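Local coordinates for capsular polysaccharide biosynthesis protein (Burkholderia pseudomallei, PDB 4BQN), which binds coenzyme A and probably acts as an acetyltransferase in the biosynthesis of the capsular polysaccharide, at residues Y97-G102 / Y197-P202; G102-V107 / T237-Y242. The protein carries 1 engineered substitution. All blocks are in the same frame, centred on the assembly; numbering follows the deposited sequence.

Interaction 1. Residues Y97-G102 / Y197-P202; sequences YMHWEG and YTMNHP. With COA (coenzyme A), chain C.
The imidazole of H99 is sandwiched between M199 and the adenine of coenzyme A. M199 CB lies over one face, 4.2 Å from the ring centroid, in a CH-pi contact. The adenine takes the opposite face, with C4A above the ring centre. At the edge, in plane, sit E101 OE2 and a water. Coenzyme A OAP and CDP lie over one face of the Y97 ring, CDP toward the rim; N7A and the same water are at its edge, in plane. This is one wall of the coenzyme A pocket, built from a loop after strand 91-94 and the type I turn T198-H201. H99 NE2 donates to the anti lone pair of E101 OE2 over 2.8 Å, nearly straight at 173°. This bond and the water at ND1 would hold the imidazole in its rotation. E101 OE1 forms a salt bridge with R299, which probably positions the carboxylate. M199 CG stands between its own backbone N and carbonyl carbon (chi1 62°), which runs the extended chain alongside H99. In the conformer given, M199 SD approaches H99 obliquely, 3.5 Å from CE1. W100 N donates to M199 O at 2.8 Å. Y97 OH accepts from coenzyme A N8P and touches N200 CB. Y120 holds N200 OD1. The water joins Y97 OH, H99 ND1 and coenzyme A O2B, and accepts from N200 ND2 at 3.0 Å.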
loop_
_atom_site.group_PDB
_atom_site.type_symbol
_atom_site.label_atom_id
_atom_site.label_comp_id
_atom_site.label_asym_id
_atom_site.label_seq_id
_atom_site.Cartn_x
_atom_site.Cartn_y
_atom_site.Cartn_z
ATOM N N TYR A 97 -6.063 -5.135 2.694
ATOM C CA TYR A 97 -5.311 -4.300 1.776
ATOM C C TYR A 97 -4.525 -3.314 2.644
ATOM O O TYR A 97 -5.109 -2.469 3.350
ATOM C CB TYR A 97 -6.228 -3.577 0.797
ATOM C CG TYR A 97 -5.466 -2.645 -0.103
ATOM C CD1 TYR A 97 -4.541 -3.137 -1.032
ATOM C CD2 TYR A 97 -5.635 -1.268 -0.005
ATOM C CE1 TYR A 97 -3.830 -2.282 -1.856
ATOM C CE2 TYR A 97 -4.927 -0.399 -0.827
ATOM C CZ TYR A 97 -4.023 -0.914 -1.746
ATOM O OH TYR A 97 -3.321 -0.085 -2.577
ATOM N N MET A 98 -3.206 -3.439 2.638
ATOM C CA MET A 98 -2.381 -2.695 3.571
ATOM C C MET A 98 -2.022 -1.326 2.982
ATOM O O MET A 98 -1.265 -1.234 2.018
ATOM C CB MET A 98 -1.124 -3.504 3.898
ATOM C CG MET A 98 -1.438 -4.806 4.594
ATOM S SD MET A 98 -0.048 -5.950 4.684
ATOM C CE MET A 98 -0.150 -6.713 3.059
ATOM N N HIS A 99 -2.542 -0.267 3.589
ATOM C CA HIS A 99 -2.315 1.103 3.156
ATOM C C HIS A 99 -2.096 1.915 4.425
ATOM O O HIS A 99 -2.851 1.778 5.398
ATOM C CB HIS A 99 -3.509 1.582 2.329
ATOM C CG HIS A 99 -3.439 3.006 1.882
ATOM N ND1 HIS A 99 -3.382 3.367 0.551
ATOM C CD2 HIS A 99 -3.475 4.164 2.587
ATOM C CE1 HIS A 99 -3.385 4.685 0.459
ATOM N NE2 HIS A 99 -3.434 5.193 1.680
ATOM N N TRP A 100 -1.049 2.729 4.432
ATOM C CA TRP A 100 -0.669 3.462 5.636
ATOM C C TRP A 100 0.126 4.683 5.229
ATOM O O TRP A 100 1.228 4.546 4.691
ATOM C CB TRP A 100 0.187 2.557 6.526
ATOM C CG TRP A 100 0.566 3.145 7.835
ATOM C CD1 TRP A 100 1.741 3.783 8.158
ATOM C CD2 TRP A 100 -0.209 3.089 9.042
ATOM N NE1 TRP A 100 1.727 4.147 9.492
ATOM C CE2 TRP A 100 0.540 3.744 10.052
ATOM C CE3 TRP A 100 -1.472 2.564 9.368
ATOM C CZ2 TRP A 100 0.079 3.862 11.363
ATOM C CZ3 TRP A 100 -1.930 2.680 10.672
ATOM C CH2 TRP A 100 -1.162 3.339 11.650
ATOM N N GLU A 101 -0.416 5.870 5.496
ATOM C CA GLU A 101 0.212 7.145 5.099
ATOM C C GLU A 101 1.082 7.737 6.210
ATOM O O GLU A 101 1.610 8.828 6.064
ATOM C CB GLU A 101 -0.858 8.145 4.636
ATOM C CG GLU A 101 -1.568 7.647 3.397
ATOM C CD GLU A 101 -2.753 8.486 3.010
ATOM O OE1 GLU A 101 -2.773 9.685 3.350
ATOM O OE2 GLU A 101 -3.657 7.925 2.367
ATOM N N GLY A 102 1.241 7.019 7.320
ATOM C CA GLY A 102 1.865 7.621 8.485
ATOM C C GLY A 102 3.324 7.990 8.328
ATOM O O GLY A 102 3.787 8.910 8.984
ATOM N N TYR A 197 7.383 1.091 2.562
ATOM C CA TYR A 197 8.244 1.908 1.697
ATOM C C TYR A 197 7.452 3.027 0.986
ATOM O O TYR A 197 8.000 4.099 0.676
ATOM C CB TYR A 197 8.870 1.022 0.628
ATOM C CG TYR A 197 9.935 0.086 1.127
ATOM C CD1 TYR A 197 11.026 0.555 1.862
ATOM C CD2 TYR A 197 9.875 -1.277 0.819
ATOM C CE1 TYR A 197 12.020 -0.308 2.301
ATOM C CE2 TYR A 197 10.877 -2.154 1.246
ATOM C CZ TYR A 197 11.952 -1.666 1.986
ATOM O OH TYR A 197 12.959 -2.497 2.425
ATOM N N THR A 198 6.187 2.747 0.678
ATOM C CA THR A 198 5.229 3.736 0.189
ATOM C C THR A 198 3.921 3.392 0.875
ATOM O O THR A 198 3.812 2.313 1.513
ATOM C CB THR A 198 4.978 3.652 -1.320
ATOM O OG1 THR A 198 4.174 2.490 -1.561
ATOM C CG2 THR A 198 6.293 3.536 -2.112
ATOM N N MET A 199 2.924 4.271 0.773
ATOM C CA MET A 199 1.651 4.056 1.454
ATOM C C MET A 199 1.059 2.676 1.221
ATOM O O MET A 199 0.314 2.172 2.055
ATOM C CB MET A 199 0.641 5.123 1.045
ATOM C CG MET A 199 0.276 5.142 -0.427
ATOM S SD MET A 199 -0.687 6.629 -0.757
ATOM C CE MET A 199 -1.285 6.279 -2.403
ATOM N N ASN A 200 1.338 2.080 0.057
ATOM C CA ASN A 200 0.729 0.773 -0.252
ATOM C C ASN A 200 1.747 -0.305 -0.635
ATOM O O ASN A 200 1.390 -1.348 -1.191
ATOM C CB ASN A 200 -0.396 0.939 -1.289
ATOM C CG ASN A 200 0.091 1.641 -2.540
ATOM O OD1 ASN A 200 1.269 1.547 -2.865
ATOM N ND2 ASN A 200 -0.792 2.377 -3.210
ATOM N N HIS A 201 3.008 -0.077 -0.270
ATOM C CA HIS A 201 4.050 -1.087 -0.444
ATOM C C HIS A 201 4.693 -1.455 0.890
ATOM O O HIS A 201 5.668 -0.833 1.312
ATOM C CB HIS A 201 5.144 -0.612 -1.407
ATOM C CG HIS A 201 4.729 -0.577 -2.847
ATOM N ND1 HIS A 201 5.584 -0.143 -3.834
ATOM C CD2 HIS A 201 3.564 -0.893 -3.470
ATOM C CE1 HIS A 201 4.980 -0.220 -5.006
ATOM N NE2 HIS A 201 3.756 -0.679 -4.817
ATOM N N PRO A 202 4.142 -2.470 1.567
ATOM C CA PRO A 202 4.760 -3.015 2.787
ATOM C C PRO A 202 6.208 -3.425 2.580
ATOM O O PRO A 202 6.572 -3.934 1.509
ATOM C CB PRO A 202 3.893 -4.248 3.083
ATOM C CG PRO A 202 2.556 -3.869 2.530
ATOM C CD PRO A 202 2.835 -3.087 1.279
HETATM N N1A COA C . -6.469 4.817 3.704
HETATM C C2A COA C . -6.659 5.749 2.737
HETATM N N3A COA C . -6.905 5.424 1.456
HETATM C C4A COA C . -7.006 4.121 1.108
HETATM C C5A COA C . -6.823 3.070 2.101
HETATM C C6A COA C . -6.541 3.492 3.467
HETATM N N6A COA C . -6.352 2.569 4.433
HETATM N N7A COA C . -6.968 1.873 1.486
HETATM C C8A COA C . -7.240 2.143 0.185
HETATM N N9A COA C . -7.234 3.477 -0.036
HETATM C C1B COA C . -7.529 4.195 -1.282
HETATM C C2B COA C . -7.080 3.506 -2.559
HETATM O O2B COA C . -5.723 3.841 -2.856
HETATM C C3B COA C . -8.080 4.096 -3.540
HETATM O O3B COA C . -7.644 5.439 -3.824
HETATM P P3B COA C . -8.262 6.311 -5.025
HETATM O O7A COA C . -7.389 7.541 -5.043
HETATM O O8A COA C . -8.093 5.443 -6.244
HETATM O O9A COA C . -9.703 6.578 -4.662
HETATM C C4B COA C . -9.367 4.170 -2.720
HETATM O O4B COA C . -8.957 4.219 -1.352
HETATM C C5B COA C . -10.318 2.993 -2.938
HETATM O O5B COA C . -9.587 1.805 -2.664
HETATM P P1A COA C . -10.185 0.628 -1.781
HETATM O O1A COA C . -9.070 -0.358 -1.595
HETATM O O2A COA C . -10.846 1.167 -0.548
HETATM O O3A COA C . -11.362 -0.029 -2.640
HETATM P P2A COA C . -11.473 -0.715 -4.094
HETATM O O4A COA C . -12.353 0.172 -4.939
HETATM O O5A COA C . -11.938 -2.121 -3.835
HETATM O O6A COA C . -10.012 -0.715 -4.725
HETATM C CBP COA C . -7.710 -1.221 -5.167
HETATM C CCP COA C . -8.989 -1.702 -4.485
HETATM C CDP COA C . -6.583 -2.222 -4.942
HETATM C CEP COA C . -7.966 -1.174 -6.664
HETATM C CAP COA C . -7.361 0.177 -4.591
HETATM O OAP COA C . -6.932 0.050 -3.234
HETATM C C9P COA C . -6.333 1.015 -5.335
HETATM O O9P COA C . -6.672 1.706 -6.288
HETATM N N8P COA C . -5.074 1.026 -4.883
HETATM C C7P COA C . -4.038 1.850 -5.491
HETATM C C6P COA C . -3.508 1.341 -6.820
HETATM C C5P COA C . -2.893 -0.014 -6.594
HETATM O O5P COA C . -3.553 -1.036 -6.706
HETATM N N4P COA C . -1.613 -0.004 -6.272
HETATM C C3P COA C . -0.890 -1.218 -6.021
HETATM C C2P COA C . -0.286 -1.172 -4.637
HETATM S S1P COA C . 0.048 -2.816 -4.142
HETATM O O HOH W 1 -3.522 2.489 -2.013
#

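Interaction 2. Residues G102-V107 / T237-Y242; sequences GYHPTV and TKMSLY
Segments 102-107 and 237-242 face each other without regular structure, and their backbones come closest at H104 and L241, with the CA atoms 5.9 Å apart. H104 to V107 form a type I turn, closed by the bond from V107 N to H104 O. No clear direct hydrogen bond crosses. A water bridges instead, donating to Y103 O and accepting from Y242 N, 2.9 Å from each. The H104 ring lies between two methylene groups. M239 CB sits over the centre of one face in a CH-pi contact, 3.5 Å from the ring centroid, and Y103 CB sits over the other. The M239 chain crosses the imidazole at about a right angle. A bend at chi2 (-69°) brings its sulfur to both methyls of V107, with SD 4.2 Å from CG1, and the chain bends again at chi3. L241 runs alongside Y103 and packs CG against Y103 O at 3.3 Å. Its CD2 meets the edge of the Y103 ring. T106 and Y242 approach from opposite directions, with T106 CG2 over a face of the Y242 ring, offset toward the rim. T106 OG1 lies 3.4 Å from Y242 CE1. Both hydroxyls bond to D122, and Y242 OH also hydrogen-bonds to Y138 OH. This is plain loop-to-loop packing in the buried interior, joining the turn that leads into strand 107-108 to the loop before strand 260-262.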
loop_
_atom_site.group_PDB
_atom_site.type_symbol
_atom_site.label_atom_id
_atom_site.label_comp_id
_atom_site.label_asym_id
_atom_site.label_seq_id
_atom_site.Cartn_x
_atom_site.Cartn_y
_atom_site.Cartn_z
ATOM N N GLY A 102 1.241 7.019 7.320
ATOM C CA GLY A 102 1.865 7.621 8.485
ATOM C C GLY A 102 3.324 7.990 8.328
ATOM O O GLY A 102 3.787 8.910 8.984
ATOM N N TYR A 103 4.069 7.313 7.459
ATOM C CA TYR A 103 5.462 7.726 7.250
ATOM C C TYR A 103 5.583 8.919 6.318
ATOM O O TYR A 103 6.508 9.732 6.459
ATOM C CB TYR A 103 6.295 6.594 6.670
ATOM C CG TYR A 103 6.342 5.385 7.557
ATOM C CD1 TYR A 103 7.111 5.376 8.720
ATOM C CD2 TYR A 103 5.643 4.223 7.217
ATOM C CE1 TYR A 103 7.151 4.253 9.544
ATOM C CE2 TYR A 103 5.676 3.103 8.029
ATOM C CZ TYR A 103 6.442 3.113 9.174
ATOM O OH TYR A 103 6.468 1.984 9.947
ATOM N N HIS A 104 4.674 8.993 5.347
ATOM C CA HIS A 104 4.795 9.950 4.239
ATOM C C HIS A 104 3.455 10.648 4.070
ATOM O O HIS A 104 2.736 10.428 3.093
ATOM C CB HIS A 104 5.219 9.247 2.932
ATOM C CG HIS A 104 6.121 8.070 3.136
ATOM N ND1 HIS A 104 5.695 6.773 2.934
ATOM C CD2 HIS A 104 7.421 7.988 3.526
ATOM C CE1 HIS A 104 6.690 5.944 3.197
ATOM N NE2 HIS A 104 7.754 6.654 3.551
ATOM N N PRO A 105 3.103 11.519 5.026
ATOM C CA PRO A 105 1.738 12.028 5.029
ATOM C C PRO A 105 1.456 12.994 3.874
ATOM O O PRO A 105 0.302 13.354 3.653
ATOM C CB PRO A 105 1.621 12.743 6.394
ATOM C CG PRO A 105 2.747 12.224 7.212
ATOM C CD PRO A 105 3.844 11.903 6.234
ATOM N N THR A 106 2.499 13.419 3.155
ATOM C CA THR A 106 2.323 14.324 2.025
ATOM C C THR A 106 2.182 13.593 0.684
ATOM O O THR A 106 2.033 14.242 -0.344
ATOM C CB THR A 106 3.514 15.296 1.906
ATOM O OG1 THR A 106 4.692 14.564 1.587
ATOM C CG2 THR A 106 3.728 16.087 3.196
ATOM N N VAL A 107 2.241 12.257 0.688
ATOM C CA VAL A 107 2.347 11.484 -0.555
ATOM C C VAL A 107 1.026 10.804 -0.873
ATOM O O VAL A 107 0.387 10.231 -0.000
ATOM C CB VAL A 107 3.497 10.444 -0.476
ATOM C CG1 VAL A 107 3.550 9.551 -1.711
ATOM C CG2 VAL A 107 4.837 11.138 -0.259
ATOM N N THR A 237 10.316 1.186 -4.858
ATOM C CA THR A 237 10.267 2.615 -4.605
ATOM C C THR A 237 10.235 2.877 -3.109
ATOM O O THR A 237 9.491 2.232 -2.361
ATOM C CB THR A 237 9.073 3.233 -5.346
ATOM O OG1 THR A 237 9.367 3.191 -6.748
ATOM C CG2 THR A 237 8.788 4.665 -4.922
ATOM N N LYS A 238 11.063 3.816 -2.662
ATOM C CA LYS A 238 11.213 4.069 -1.231
ATOM C C LYS A 238 11.074 5.557 -0.987
ATOM O O LYS A 238 11.964 6.338 -1.352
ATOM C CB LYS A 238 12.556 3.529 -0.720
ATOM C CG LYS A 238 12.752 2.029 -0.955
ATOM C CD LYS A 238 14.087 1.485 -0.466
ATOM C CE LYS A 238 14.169 -0.016 -0.721
ATOM N NZ LYS A 238 15.496 -0.607 -0.387
ATOM N N MET A 239 9.932 5.947 -0.432
ATOM C CA MET A 239 9.681 7.348 -0.119
ATOM C C MET A 239 10.522 7.784 1.071
ATOM O O MET A 239 10.750 7.000 1.996
ATOM C CB MET A 239 8.202 7.598 0.147
ATOM C CG MET A 239 7.308 7.450 -1.083
ATOM S SD MET A 239 7.602 8.757 -2.292
ATOM C CE MET A 239 8.152 7.837 -3.712
ATOM N N SER A 240 10.991 9.027 1.030
ATOM C CA SER A 240 11.800 9.582 2.104
ATOM C C SER A 240 10.940 10.382 3.085
ATOM O O SER A 240 10.071 11.139 2.675
ATOM C CB SER A 240 12.861 10.479 1.494
ATOM O OG SER A 240 13.656 11.042 2.506
ATOM N N LEU A 241 11.187 10.215 4.382
ATOM C CA LEU A 241 10.464 10.983 5.390
ATOM C C LEU A 241 10.967 12.424 5.463
ATOM O O LEU A 241 12.172 12.674 5.351
ATOM C CB LEU A 241 10.561 10.310 6.761
ATOM C CG LEU A 241 9.730 9.038 6.974
ATOM C CD1 LEU A 241 10.308 7.804 6.275
ATOM C CD2 LEU A 241 9.552 8.773 8.456
ATOM N N TYR A 242 10.047 13.361 5.661
ATOM C CA TYR A 242 10.425 14.775 5.720
ATOM C C TYR A 242 11.296 15.072 6.955
ATOM O O TYR A 242 11.232 14.359 7.962
ATOM C CB TYR A 242 9.173 15.658 5.748
ATOM C CG TYR A 242 8.656 16.078 4.384
ATOM C CD1 TYR A 242 8.398 15.145 3.372
ATOM C CD2 TYR A 242 8.370 17.422 4.130
ATOM C CE1 TYR A 242 7.901 15.552 2.133
ATOM C CE2 TYR A 242 7.872 17.838 2.898
ATOM C CZ TYR A 242 7.644 16.900 1.905
ATOM O OH TYR A 242 7.144 17.317 0.695
HETATM O O HOH W 2 7.296 12.465 5.697
#

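From the N terminus, the chain leaves strand 91-94 and enters segment 97-102, which continues into 102-107; the two share G102. Segment 197-202 then returns to the first of these, and interaction 1 closes a loop of 94 intervening residues, about half of them helical. After helix 204-217, segment 237-242 comes back to 102-107, and interaction 2 closes a longer loop of 129 residues. The segments alternate, so the two loops cross. The centres of interactions 1 and 2 lie about 10 Å apart. They also touch directly, with a probable hydrogen bond between Y197 O and M239 N. Together they tie the coenzyme A site to the loop before strand 260-262.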